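Local coordinates for protein DNA-(apurinic or apyrimidinic site) endonuclease 2 (Xenopus laevis, PDB 6WCD) that acts in DNA repair as a weak apurinic/apyrimidinic endonuclease and a 3'-5' exonuclease, the chain here being its catalytic domain, at residues V37-L42 / Y324-A329; A47-Y52 / A69-S74; N53-F58 / T76-A81; T137-Y142 / G176-L181. All blocks are in the same frame, centred on the assembly; numbering follows the deposited sequence.

How the contacts relate
Contact 1 lies at the surface, contact 2 is partly buried, and contacts 3 and 4 are buried. The chemistry follows: a salt bridge ties two loops in contact 1, a turn folds onto a strand through aromatic packing in contact 2, a tyrosine wedges between two sheets in contact 3, and backbone bonds join parallel strands in contact 4. Contacts 2 and 3 share neighbouring strands, 53-57 and 68-72, of the six-stranded sheet; contacts 3 and 4 both reach the other sheet. Phe328 of contact 1 packs on Ile48 and Ala47 of contact 2, and Arg39 on Phe58 of contact 3. Thr70 and Asn140 link contacts 2 and 4 across the sheets.

Contact 1 (V37-L42 / Y324-A329); sequences VTRDLL and YLPEFA
Arg39 and Glu327 meet through a two-pronged salt bridge that ties the loop after strand 29-33 to the loop that follows strand 310-312. From CB outward, Glu327 first meets Leu42, whose CD2 lies 3.9 Å from Glu327 CB. The same methyl reaches on to CG, which also sits over one face of the neighbouring Phe328 ring. CG stands between the backbone N and the carbonyl carbon (chi1 57°), and a bend at chi2 swings the carboxylate toward the arginine. OE1 takes the NE hydrogen of Arg39 at 3.0 Å. OE2 takes one from Arg39 NH2 at 2.9 Å, nearly straight at 168°. Both oxygens use their syn lone pairs, and guanidinium and carboxylate planes are only 5° apart. A water adds a second link, donating to Glu327 OE1 and to Arg39 O, 2.7 Å from each. Over one guanidinium face lies Leu325 CD2, 3.8 Å from Arg39 CZ. A glutamine in place of Glu327 would probably weaken the grip, leaving the arginine's charge without its mate and its guanidinium freer to turn. Beside the bridge, the edge of Phe328 meets Leu42 O. The arrangement is a side-on, bidentate arginine-carboxylate pair between two short 3-10 turns, pinning a late loop of the catalytic domain to the loop after strand 29-33, at the surface.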
loop_
_atom_site.group_PDB
_atom_site.type_symbol
_atom_site.label_atom_id
_atom_site.label_comp_id
_atom_site.label_asym_id
_atom_site.label_seq_id
_atom_site.Cartn_x
_atom_site.Cartn_y
_atom_site.Cartn_z
ATOM N N VAL A 37 0.499 14.311 3.520
ATOM C CA VAL A 37 1.590 14.862 4.308
ATOM C C VAL A 37 2.824 15.026 3.433
ATOM O O VAL A 37 3.333 14.043 2.882
ATOM C CB VAL A 37 1.920 13.969 5.519
ATOM C CG1 VAL A 37 3.077 14.573 6.327
ATOM C CG2 VAL A 37 0.688 13.786 6.422
ATOM N N THR A 38 3.331 16.242 3.335
ATOM C CA THR A 38 4.610 16.519 2.732
ATOM C C THR A 38 5.532 17.111 3.777
ATOM O O THR A 38 5.082 17.628 4.821
ATOM C CB THR A 38 4.440 17.443 1.501
ATOM O OG1 THR A 38 3.583 18.542 1.805
ATOM C CG2 THR A 38 3.822 16.684 0.369
ATOM N N ARG A 39 6.851 17.096 3.500
ATOM C CA ARG A 39 7.786 17.420 4.574
ATOM C C ARG A 39 7.730 18.889 4.951
ATOM O O ARG A 39 8.056 19.247 6.104
ATOM C CB ARG A 39 9.216 17.066 4.193
ATOM C CG ARG A 39 9.547 15.649 4.647
ATOM C CD ARG A 39 11.011 15.351 4.491
ATOM N NE ARG A 39 11.871 15.872 5.549
ATOM C CZ ARG A 39 13.194 15.754 5.495
ATOM N NH1 ARG A 39 13.730 15.166 4.432
ATOM N NH2 ARG A 39 13.965 16.186 6.463
ATOM N N ASP A 40 7.386 19.782 4.010
ATOM C CA ASP A 40 7.293 21.202 4.286
ATOM C C ASP A 40 6.266 21.542 5.360
ATOM O O ASP A 40 6.394 22.599 5.991
ATOM C CB ASP A 40 6.966 21.950 2.980
ATOM C CG ASP A 40 5.632 21.538 2.359
ATOM O OD1 ASP A 40 5.384 20.344 2.178
ATOM O OD2 ASP A 40 4.822 22.418 2.005
ATOM N N LEU A 41 5.288 20.646 5.595
ATOM C CA LEU A 41 4.219 20.948 6.542
ATOM C C LEU A 41 4.641 20.775 8.005
ATOM O O LEU A 41 3.938 21.300 8.876
ATOM C CB LEU A 41 3.031 20.022 6.323
ATOM C CG LEU A 41 2.463 20.049 4.892
ATOM C CD1 LEU A 41 1.333 19.003 4.839
ATOM C CD2 LEU A 41 1.976 21.388 4.551
ATOM N N LEU A 42 5.761 20.112 8.277
ATOM C CA LEU A 42 6.231 19.881 9.668
ATOM C C LEU A 42 5.151 19.239 10.550
ATOM O O LEU A 42 5.035 19.558 11.748
ATOM C CB LEU A 42 6.733 21.161 10.301
ATOM C CG LEU A 42 7.754 22.010 9.533
ATOM C CD1 LEU A 42 8.033 23.357 10.178
ATOM C CD2 LEU A 42 9.023 21.200 9.379
ATOM N N TYR A 324 13.641 9.905 13.100
ATOM C CA TYR A 324 14.959 10.412 12.829
ATOM C C TYR A 324 14.947 11.686 12.009
ATOM O O TYR A 324 16.016 12.273 11.795
ATOM C CB TYR A 324 15.791 9.362 12.105
ATOM C CG TYR A 324 15.979 8.065 12.864
ATOM C CD1 TYR A 324 16.522 8.014 14.123
ATOM C CD2 TYR A 324 15.598 6.874 12.252
ATOM C CE1 TYR A 324 16.722 6.799 14.766
ATOM C CE2 TYR A 324 15.781 5.681 12.890
ATOM C CZ TYR A 324 16.315 5.656 14.120
ATOM O OH TYR A 324 16.451 4.417 14.719
ATOM N N LEU A 325 13.794 12.154 11.584
ATOM C CA LEU A 325 13.752 13.374 10.807
ATOM C C LEU A 325 14.255 14.543 11.642
ATOM O O LEU A 325 13.785 14.743 12.776
ATOM C CB LEU A 325 12.320 13.623 10.303
ATOM C CG LEU A 325 11.849 12.674 9.229
ATOM C CD1 LEU A 325 10.341 12.830 9.016
ATOM C CD2 LEU A 325 12.589 12.887 7.915
ATOM N N PRO A 326 15.184 15.355 11.118
ATOM C CA PRO A 326 15.781 16.420 11.937
ATOM C C PRO A 326 14.768 17.437 12.447
ATOM O O PRO A 326 14.944 17.977 13.544
ATOM C CB PRO A 326 16.781 17.089 10.980
ATOM C CG PRO A 326 17.027 16.124 9.889
ATOM C CD PRO A 326 15.799 15.203 9.792
ATOM N N GLU A 327 13.710 17.698 11.681
ATOM C CA GLU A 327 12.710 18.665 12.124
ATOM C C GLU A 327 11.965 18.210 13.361
ATOM O O GLU A 327 11.385 19.050 14.058
ATOM C CB GLU A 327 11.735 18.947 10.993
ATOM C CG GLU A 327 10.993 17.739 10.408
ATOM C CD GLU A 327 11.633 17.167 9.118
ATOM O OE1 GLU A 327 10.876 16.721 8.223
ATOM O OE2 GLU A 327 12.885 17.130 9.036
ATOM N N PHE A 328 11.976 16.910 13.670
ATOM C CA PHE A 328 11.236 16.383 14.808
ATOM C C PHE A 328 12.162 15.993 15.970
ATOM O O PHE A 328 11.770 15.213 16.840
ATOM C CB PHE A 328 10.383 15.181 14.370
ATOM C CG PHE A 328 9.373 15.487 13.278
ATOM C CD1 PHE A 328 8.830 16.762 13.176
ATOM C CD2 PHE A 328 8.989 14.526 12.358
ATOM C CE1 PHE A 328 7.914 17.040 12.189
ATOM C CE2 PHE A 328 8.034 14.816 11.345
ATOM C CZ PHE A 328 7.529 16.108 11.282
ATOM N N ALA A 329 13.383 16.526 16.008
ATOM C CA ALA A 329 14.355 16.065 17.011
ATOM C C ALA A 329 13.968 16.428 18.448
ATOM O O ALA A 329 14.432 15.763 19.391
ATOM C CB ALA A 329 15.737 16.631 16.694
HETATM O O HOH W 1 8.239 17.419 8.108
#

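Contact 2 (A47-Y52 / A69-S74); sequences AIVEGY and ATFCKS. With EDO (1,2-ethanediol), chain E.
Apolar contacts carry most of the meeting between Tyr52 and Val49 and the strand residue Phe71. The phenyl ring points at the 47-52 loop: its CE2 comes 3.7 Å from CG2 of Val49, the two side chains crossing at about a right angle, and CB of Tyr52 lies at its edge, 4.0 Å from Phe71 CD2. Leu22 of helix 18-25 touches both aromatic side chains. Tyr52 and Lys73 run side by side in the same direction, the extended lysine chain bringing CG to 3.8 Å from Tyr52 CE2 and CE near the hydroxyl, which is itself hydrogen-bonded to Asp23. Polar links are few. A CA-H...O contact joins Tyr52 CA to Cys72 O at 3.1 Å, and a water bridges the segments, donating to Gly51 O at 2.7 Å and accepting from Ser74 N at 2.9 Å. Within the loop, Tyr52 N bonds to Val49 O, closing a type II turn with Gly51 at its third position, where a positive phi (90°) suits glycine. An ethanediol, probably from the crystallisation liquor, rests against Glu50 and Gly51. The chemistry thus changes along the contact, from hydrocarbon packing around Phe71 to a water-mediated link at the turn, with no direct N-H...O or O-H...O bond between the segments.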
loop_
_atom_site.group_PDB
_atom_site.type_symbol
_atom_site.label_atom_id
_atom_site.label_comp_id
_atom_site.label_asym_id
_atom_site.label_seq_id
_atom_site.Cartn_x
_atom_site.Cartn_y
_atom_site.Cartn_z
ATOM N N ALA A 47 2.839 12.182 11.706
ATOM C CA ALA A 47 3.953 11.291 11.379
ATOM C C ALA A 47 4.396 10.449 12.553
ATOM O O ALA A 47 4.774 9.287 12.349
ATOM C CB ALA A 47 5.131 12.111 10.863
ATOM N N ILE A 48 4.383 10.975 13.766
ATOM C CA ILE A 48 4.912 10.300 14.943
ATOM C C ILE A 48 3.748 10.046 15.881
ATOM O O ILE A 48 3.131 10.989 16.409
ATOM C CB ILE A 48 6.036 11.113 15.589
ATOM C CG1 ILE A 48 7.210 11.133 14.595
ATOM C CG2 ILE A 48 6.529 10.424 16.877
ATOM C CD1 ILE A 48 8.363 11.960 15.013
ATOM N N VAL A 49 3.406 8.767 16.073
ATOM C CA VAL A 49 2.288 8.389 16.908
ATOM C C VAL A 49 2.778 7.453 18.004
ATOM O O VAL A 49 3.467 6.457 17.707
ATOM C CB VAL A 49 1.199 7.687 16.050
ATOM C CG1 VAL A 49 0.047 7.323 16.903
ATOM C CG2 VAL A 49 0.743 8.605 14.924
ATOM N N GLU A 50 2.372 7.730 19.219
ATOM C CA GLU A 50 2.738 6.893 20.369
ATOM C C GLU A 50 2.328 5.447 20.119
ATOM O O GLU A 50 1.183 5.175 19.754
ATOM C CB GLU A 50 2.059 7.402 21.632
ATOM C CG GLU A 50 2.478 6.636 22.869
ATOM C CD GLU A 50 1.650 7.016 24.088
ATOM O OE1 GLU A 50 1.077 8.125 24.094
ATOM O OE2 GLU A 50 1.560 6.194 25.027
ATOM N N GLY A 51 3.260 4.514 20.362
ATOM C CA GLY A 51 2.999 3.118 20.134
ATOM C C GLY A 51 3.339 2.588 18.751
ATOM O O GLY A 51 3.168 1.384 18.497
ATOM N N TYR A 52 3.793 3.431 17.840
ATOM C CA TYR A 52 4.115 3.000 16.503
ATOM C C TYR A 52 5.441 3.590 16.072
ATOM O O TYR A 52 5.851 4.661 16.549
ATOM C CB TYR A 52 3.089 3.458 15.465
ATOM C CG TYR A 52 1.687 2.945 15.745
ATOM C CD1 TYR A 52 0.872 3.632 16.630
ATOM C CD2 TYR A 52 1.216 1.763 15.194
ATOM C CE1 TYR A 52 -0.424 3.172 16.941
ATOM C CE2 TYR A 52 -0.094 1.280 15.517
ATOM C CZ TYR A 52 -0.867 2.003 16.385
ATOM O OH TYR A 52 -2.126 1.475 16.700
ATOM N N ALA A 69 2.255 5.980 3.955
ATOM C CA ALA A 69 2.896 5.781 5.247
ATOM C C ALA A 69 2.579 4.383 5.716
ATOM O O ALA A 69 1.461 3.907 5.609
ATOM C CB ALA A 69 2.426 6.777 6.300
ATOM N N THR A 70 3.577 3.728 6.323
ATOM C CA THR A 70 3.401 2.456 7.007
ATOM C C THR A 70 3.736 2.628 8.466
ATOM O O THR A 70 4.835 3.110 8.812
ATOM C CB THR A 70 4.273 1.390 6.357
ATOM O OG1 THR A 70 3.801 1.196 5.032
ATOM C CG2 THR A 70 4.222 0.077 7.105
ATOM N N PHE A 71 2.771 2.296 9.313
ATOM C CA PHE A 71 2.880 2.372 10.757
ATOM C C PHE A 71 3.010 0.957 11.301
ATOM O O PHE A 71 2.180 0.106 11.017
ATOM C CB PHE A 71 1.653 3.048 11.375
ATOM C CG PHE A 71 1.577 4.507 11.149
ATOM C CD1 PHE A 71 1.029 5.016 9.992
ATOM C CD2 PHE A 71 2.033 5.351 12.114
ATOM C CE1 PHE A 71 0.983 6.478 9.813
ATOM C CE2 PHE A 71 1.999 6.716 11.961
ATOM C CZ PHE A 71 1.473 7.250 10.821
ATOM N N CYS A 72 4.023 0.742 12.118
ATOM C CA CYS A 72 4.305 -0.559 12.703
ATOM C C CYS A 72 4.239 -0.502 14.226
ATOM O O CYS A 72 4.767 0.415 14.836
ATOM C CB CYS A 72 5.710 -1.018 12.288
ATOM S SG CYS A 72 5.926 -1.149 10.549
ATOM N N LYS A 73 3.598 -1.498 14.865
ATOM C CA LYS A 73 3.746 -1.655 16.287
ATOM C C LYS A 73 5.157 -2.151 16.629
ATOM O O LYS A 73 5.922 -2.555 15.760
ATOM C CB LYS A 73 2.677 -2.609 16.821
ATOM C CG LYS A 73 1.272 -2.057 16.709
ATOM C CD LYS A 73 0.229 -2.883 17.448
ATOM C CE LYS A 73 -1.092 -2.119 17.514
ATOM N NZ LYS A 73 -2.218 -3.006 17.976
ATOM N N SER A 74 5.505 -2.094 17.910
ATOM C CA SER A 74 6.814 -2.587 18.361
ATOM C C SER A 74 7.051 -4.021 17.942
ATOM O O SER A 74 8.200 -4.404 17.676
ATOM C CB SER A 74 6.928 -2.447 19.894
ATOM O OG SER A 74 5.981 -3.254 20.566
HETATM C C1 EDO E . -0.007 2.658 23.520
HETATM O O1 EDO E . -0.598 3.793 24.169
HETATM C C2 EDO E . 1.511 2.808 23.528
HETATM O O2 EDO E . 2.120 1.529 23.297
HETATM O O HOH W 2 3.765 -0.844 19.922
#

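Contact 3 (N53-F58 / T76-A81); sequences NSYFSF and TTPQAA
Tyr55 and Pro78 form the tight part of this buried contact, approaching from opposite directions. CG of the proline lies 3.6 Å from Tyr55 CZ, and its CD is equally near the hydroxyl oxygen. Further back along the ring, Ala81 CB meets Tyr55 CD1 at 3.7 Å; both partners approach obliquely. The phenol projects from strand 53-57 with CG opposite the carbonyl carbon (chi1 -52°), which carries the ring across to the 76-81 segment. Its OH donates to Asn53 OD1 at 2.7 Å, with that oxygen at the ring edge. The looser part lies at Thr77, where Asn53 ND2 gives OG1 a weak bond of 3.2 Å, bent to 125° at the hydrogen; this threonine hydroxyl is also hydrogen-bonded to Ser74 O. There is no solvent side: all five touching residues are buried, and Val120, Thr122, Pro318 and Cys321 also pack on Tyr55. A phenylalanine here would probably keep the packing on Pro78 and Ala81 but leave Asn53 OD1 without its donor and the amide freer to rotate. The chemistry therefore implies a mainly apolar seam between the two sheets, in which one phenol hydroxyl orients the amide and the bond to Thr77 is weak.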
loop_
_atom_site.group_PDB
_atom_site.type_symbol
_atom_site.label_atom_id
_atom_site.label_comp_id
_atom_site.label_asym_id
_atom_site.label_seq_id
_atom_site.Cartn_x
_atom_site.Cartn_y
_atom_site.Cartn_z
ATOM N N ASN A 53 6.120 2.883 15.168
ATOM C CA ASN A 53 7.241 3.433 14.423
ATOM C C ASN A 53 6.808 3.489 12.974
ATOM O O ASN A 53 6.220 2.525 12.457
ATOM C CB ASN A 53 8.553 2.659 14.620
ATOM C CG ASN A 53 8.477 1.158 14.404
ATOM O OD1 ASN A 53 8.933 0.638 13.361
ATOM N ND2 ASN A 53 7.942 0.441 15.370
ATOM N N SER A 54 7.025 4.628 12.324
ATOM C CA SER A 54 6.427 4.845 11.015
ATOM C C SER A 54 7.431 5.240 9.960
ATOM O O SER A 54 8.488 5.783 10.247
ATOM C CB SER A 54 5.334 5.898 11.083
ATOM O OG SER A 54 5.882 7.207 11.382
ATOM N N TYR A 55 7.020 4.991 8.716
ATOM C CA TYR A 55 7.842 5.092 7.501
ATOM C C TYR A 55 6.995 5.739 6.427
ATOM O O TYR A 55 6.019 5.159 5.973
ATOM C CB TYR A 55 8.348 3.700 7.069
ATOM C CG TYR A 55 9.011 3.005 8.242
ATOM C CD1 TYR A 55 10.373 3.194 8.501
ATOM C CD2 TYR A 55 8.245 2.298 9.182
ATOM C CE1 TYR A 55 10.976 2.699 9.651
ATOM C CE2 TYR A 55 8.823 1.812 10.332
ATOM C CZ TYR A 55 10.193 2.012 10.558
ATOM O OH TYR A 55 10.807 1.567 11.701
ATOM N N PHE A 56 7.384 6.933 6.024
ATOM C CA PHE A 56 6.616 7.743 5.071
ATOM C C PHE A 56 7.382 7.855 3.773
ATOM O O PHE A 56 8.626 7.949 3.774
ATOM C CB PHE A 56 6.367 9.170 5.585
ATOM C CG PHE A 56 5.199 9.315 6.511
ATOM C CD1 PHE A 56 5.135 8.696 7.710
ATOM C CD2 PHE A 56 4.163 10.145 6.146
ATOM C CE1 PHE A 56 4.028 8.846 8.558
ATOM C CE2 PHE A 56 3.078 10.313 6.956
ATOM C CZ PHE A 56 3.021 9.692 8.202
ATOM N N SER A 57 6.651 7.972 2.690
ATOM C CA SER A 57 7.183 8.544 1.463
ATOM C C SER A 57 6.426 9.827 1.222
ATOM O O SER A 57 5.209 9.836 1.165
ATOM C CB SER A 57 7.035 7.586 0.289
ATOM O OG SER A 57 7.648 8.182 -0.889
ATOM N N PHE A 58 7.165 10.912 1.141
ATOM C CA PHE A 58 6.623 12.241 0.933
ATOM C C PHE A 58 6.746 12.668 -0.521
ATOM O O PHE A 58 7.820 12.532 -1.121
ATOM C CB PHE A 58 7.408 13.231 1.775
ATOM C CG PHE A 58 7.452 12.928 3.221
ATOM C CD1 PHE A 58 6.384 13.178 4.037
ATOM C CD2 PHE A 58 8.628 12.467 3.805
ATOM C CE1 PHE A 58 6.419 12.960 5.389
ATOM C CE2 PHE A 58 8.701 12.196 5.171
ATOM C CZ PHE A 58 7.607 12.481 5.981
ATOM N N THR A 76 6.443 -5.429 15.168
ATOM C CA THR A 76 6.744 -5.581 13.762
ATOM C C THR A 76 7.780 -4.610 13.254
ATOM O O THR A 76 7.834 -4.370 12.051
ATOM C CB THR A 76 5.488 -5.429 12.899
ATOM O OG1 THR A 76 4.832 -4.211 13.261
ATOM C CG2 THR A 76 4.599 -6.556 13.121
ATOM N N THR A 77 8.576 -4.018 14.145
ATOM C CA THR A 77 9.600 -3.086 13.702
ATOM C C THR A 77 10.382 -3.723 12.564
ATOM O O THR A 77 10.933 -4.809 12.742
ATOM C CB THR A 77 10.520 -2.751 14.866
ATOM O OG1 THR A 77 9.734 -2.192 15.954
ATOM C CG2 THR A 77 11.565 -1.732 14.482
ATOM N N PRO A 78 10.490 -3.076 11.415
ATOM C CA PRO A 78 11.118 -3.683 10.254
ATOM C C PRO A 78 12.630 -3.702 10.325
ATOM O O PRO A 78 13.279 -2.801 10.877
ATOM C CB PRO A 78 10.622 -2.822 9.085
ATOM C CG PRO A 78 10.339 -1.508 9.683
ATOM C CD PRO A 78 9.826 -1.787 11.055
ATOM N N GLN A 79 13.200 -4.734 9.704
ATOM C CA GLN A 79 14.643 -4.814 9.576
ATOM C C GLN A 79 15.171 -3.862 8.525
ATOM O O GLN A 79 16.346 -3.464 8.589
ATOM C CB GLN A 79 15.060 -6.260 9.252
ATOM C CG GLN A 79 15.038 -7.236 10.454
ATOM C CD GLN A 79 13.662 -7.644 10.969
ATOM O OE1 GLN A 79 12.653 -7.519 10.283
ATOM N NE2 GLN A 79 13.631 -8.177 12.194
ATOM N N ALA A 80 14.342 -3.469 7.566
ATOM C CA ALA A 80 14.747 -2.598 6.493
ATOM C C ALA A 80 13.525 -1.830 6.015
ATOM O O ALA A 80 12.392 -2.272 6.157
ATOM C CB ALA A 80 15.364 -3.372 5.332
ATOM N N ALA A 81 13.768 -0.679 5.406
ATOM C CA ALA A 81 12.681 0.143 4.890
ATOM C C ALA A 81 13.231 1.085 3.830
ATOM O O ALA A 81 14.360 1.568 3.943
ATOM C CB ALA A 81 11.993 0.967 5.993
#

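Contact 4 (T137-Y142 / G176-L181); sequences TVINVY and GHVIIL
Leu181 holds CG between its backbone N and carbonyl carbon (chi1 70°), which turns CD2 back over the neighbouring strand to 3.5 Å from CG1 of Val138 and still closer to Ile139 O. On the other face of the sheet, Ile139 has CG1 opposite its carbonyl carbon (chi1 -52°) and an extended end, placing CD1 3.8 Å from Val178 CG1. Val141 CG2 reaches Ile180 CG2 at 4.1 Å. Five backbone hydrogen bonds knit the strands together, from Thr137 N to His177 O at 2.9 Å through to Val141 N to Leu181 O at 3.0 Å. Ile139 straddles Ile180, its N bonding to Ile179 O at 2.8 Å and its O receiving Leu181 N. At the start of the ladder, a water joins Thr137 OG1 to His177 O; OG1 is also hydrogen-bonded to Gln123. Helix 152-173 packs against the face of Thr137, Ile139, Val178 and Ile180, whereas Val138 and Leu181 meet Ile3 and Cys31 of the other sheet. Asn140 is anchored across the same interface by Gln33 and Thr70. With 15° between the strands, this is the parallel pair of a beta-alpha-beta crossover in the DNase I-like sandwich, leading to Tyr142, probably an active-site residue as in relatives, and to Asp183, the catalytic proton donor/acceptor.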
loop_
_atom_site.group_PDB
_atom_site.type_symbol
_atom_site.label_atom_id
_atom_site.label_comp_id
_atom_site.label_asym_id
_atom_site.label_seq_id
_atom_site.Cartn_x
_atom_site.Cartn_y
_atom_site.Cartn_z
ATOM N N THR A 137 8.213 -8.786 2.744
ATOM C CA THR A 137 8.309 -7.408 2.308
ATOM C C THR A 137 6.924 -6.882 2.003
ATOM O O THR A 137 6.181 -7.498 1.234
ATOM C CB THR A 137 9.213 -7.290 1.084
ATOM O OG1 THR A 137 10.510 -7.786 1.395
ATOM C CG2 THR A 137 9.407 -5.826 0.702
ATOM N N VAL A 138 6.559 -5.749 2.612
ATOM C CA VAL A 138 5.292 -5.070 2.443
ATOM C C VAL A 138 5.502 -3.850 1.560
ATOM O O VAL A 138 6.299 -2.954 1.895
ATOM C CB VAL A 138 4.728 -4.675 3.821
ATOM C CG1 VAL A 138 3.490 -3.878 3.670
ATOM C CG2 VAL A 138 4.497 -5.893 4.674
ATOM N N ILE A 139 4.825 -3.818 0.410
ATOM C CA ILE A 139 4.925 -2.745 -0.544
ATOM C C ILE A 139 3.614 -1.994 -0.513
ATOM O O ILE A 139 2.607 -2.521 -0.975
ATOM C CB ILE A 139 5.185 -3.291 -1.940
ATOM C CG1 ILE A 139 6.382 -4.242 -1.924
ATOM C CG2 ILE A 139 5.412 -2.152 -2.927
ATOM C CD1 ILE A 139 6.756 -4.828 -3.311
ATOM N N ASN A 140 3.642 -0.779 0.005
ATOM C CA ASN A 140 2.462 0.058 0.256
ATOM C C ASN A 140 2.406 1.090 -0.871
ATOM O O ASN A 140 3.311 1.930 -0.978
ATOM C CB ASN A 140 2.620 0.711 1.627
ATOM C CG ASN A 140 1.580 1.747 1.942
ATOM O OD1 ASN A 140 0.628 1.901 1.186
ATOM N ND2 ASN A 140 1.762 2.465 3.041
ATOM N N VAL A 141 1.377 1.029 -1.732
ATOM C CA VAL A 141 1.327 1.850 -2.961
ATOM C C VAL A 141 0.058 2.654 -3.084
ATOM O O VAL A 141 -1.042 2.215 -2.701
ATOM C CB VAL A 141 1.521 1.018 -4.238
ATOM C CG1 VAL A 141 2.855 0.364 -4.253
ATOM C CG2 VAL A 141 0.452 -0.081 -4.389
ATOM N N TYR A 142 0.189 3.876 -3.630
ATOM C CA TYR A 142 -0.913 4.742 -4.030
ATOM C C TYR A 142 -0.745 4.983 -5.515
ATOM O O TYR A 142 0.013 5.858 -5.907
ATOM C CB TYR A 142 -0.919 6.050 -3.223
ATOM C CG TYR A 142 -1.986 7.064 -3.588
ATOM C CD1 TYR A 142 -3.288 6.683 -3.835
ATOM C CD2 TYR A 142 -1.688 8.405 -3.714
ATOM C CE1 TYR A 142 -4.273 7.610 -4.201
ATOM C CE2 TYR A 142 -2.645 9.328 -4.063
ATOM C CZ TYR A 142 -3.941 8.937 -4.303
ATOM O OH TYR A 142 -4.896 9.872 -4.668
ATOM N N GLY A 176 11.648 -15.629 0.204
ATOM C CA GLY A 176 10.711 -14.999 1.127
ATOM C C GLY A 176 9.396 -14.630 0.449
ATOM O O GLY A 176 9.007 -15.189 -0.576
ATOM N N HIS A 177 8.702 -13.681 1.055
ATOM C CA HIS A 177 7.321 -13.381 0.717
ATOM C C HIS A 177 7.142 -11.889 0.490
ATOM O O HIS A 177 7.908 -11.059 0.999
ATOM C CB HIS A 177 6.393 -13.822 1.825
ATOM C CG HIS A 177 6.494 -15.279 2.126
ATOM N ND1 HIS A 177 6.000 -16.242 1.280
ATOM C CD2 HIS A 177 7.072 -15.934 3.162
ATOM C CE1 HIS A 177 6.258 -17.438 1.782
ATOM N NE2 HIS A 177 6.911 -17.281 2.929
ATOM N N VAL A 178 6.107 -11.567 -0.279
ATOM C CA VAL A 178 5.789 -10.189 -0.656
ATOM C C VAL A 178 4.289 -9.946 -0.558
ATOM O O VAL A 178 3.486 -10.716 -1.092
ATOM C CB VAL A 178 6.285 -9.815 -2.073
ATOM C CG1 VAL A 178 5.862 -8.385 -2.470
ATOM C CG2 VAL A 178 7.784 -9.981 -2.173
ATOM N N ILE A 179 3.916 -8.852 0.108
ATOM C CA ILE A 179 2.556 -8.326 0.066
ATOM C C ILE A 179 2.598 -6.986 -0.636
ATOM O O ILE A 179 3.469 -6.164 -0.346
ATOM C CB ILE A 179 1.964 -8.172 1.471
ATOM C CG1 ILE A 179 1.572 -9.494 2.033
ATOM C CG2 ILE A 179 0.763 -7.213 1.438
ATOM C CD1 ILE A 179 1.187 -9.433 3.544
ATOM N N ILE A 180 1.702 -6.783 -1.583
ATOM C CA ILE A 180 1.468 -5.485 -2.223
ATOM C C ILE A 180 0.100 -5.057 -1.753
ATOM O O ILE A 180 -0.886 -5.773 -1.992
ATOM C CB ILE A 180 1.515 -5.535 -3.737
ATOM C CG1 ILE A 180 2.847 -6.051 -4.248
ATOM C CG2 ILE A 180 1.257 -4.091 -4.280
ATOM C CD1 ILE A 180 2.809 -6.466 -5.674
ATOM N N LEU A 181 -0.004 -3.915 -1.092
ATOM C CA LEU A 181 -1.304 -3.442 -0.684
ATOM C C LEU A 181 -1.480 -1.984 -0.949
ATOM O O LEU A 181 -0.505 -1.225 -1.059
ATOM C CB LEU A 181 -1.548 -3.775 0.757
ATOM C CG LEU A 181 -0.757 -3.046 1.820
ATOM C CD1 LEU A 181 -1.035 -3.729 3.150
ATOM C CD2 LEU A 181 0.678 -3.063 1.663
HETATM O O HOH W 3 10.577 -10.533 1.070
#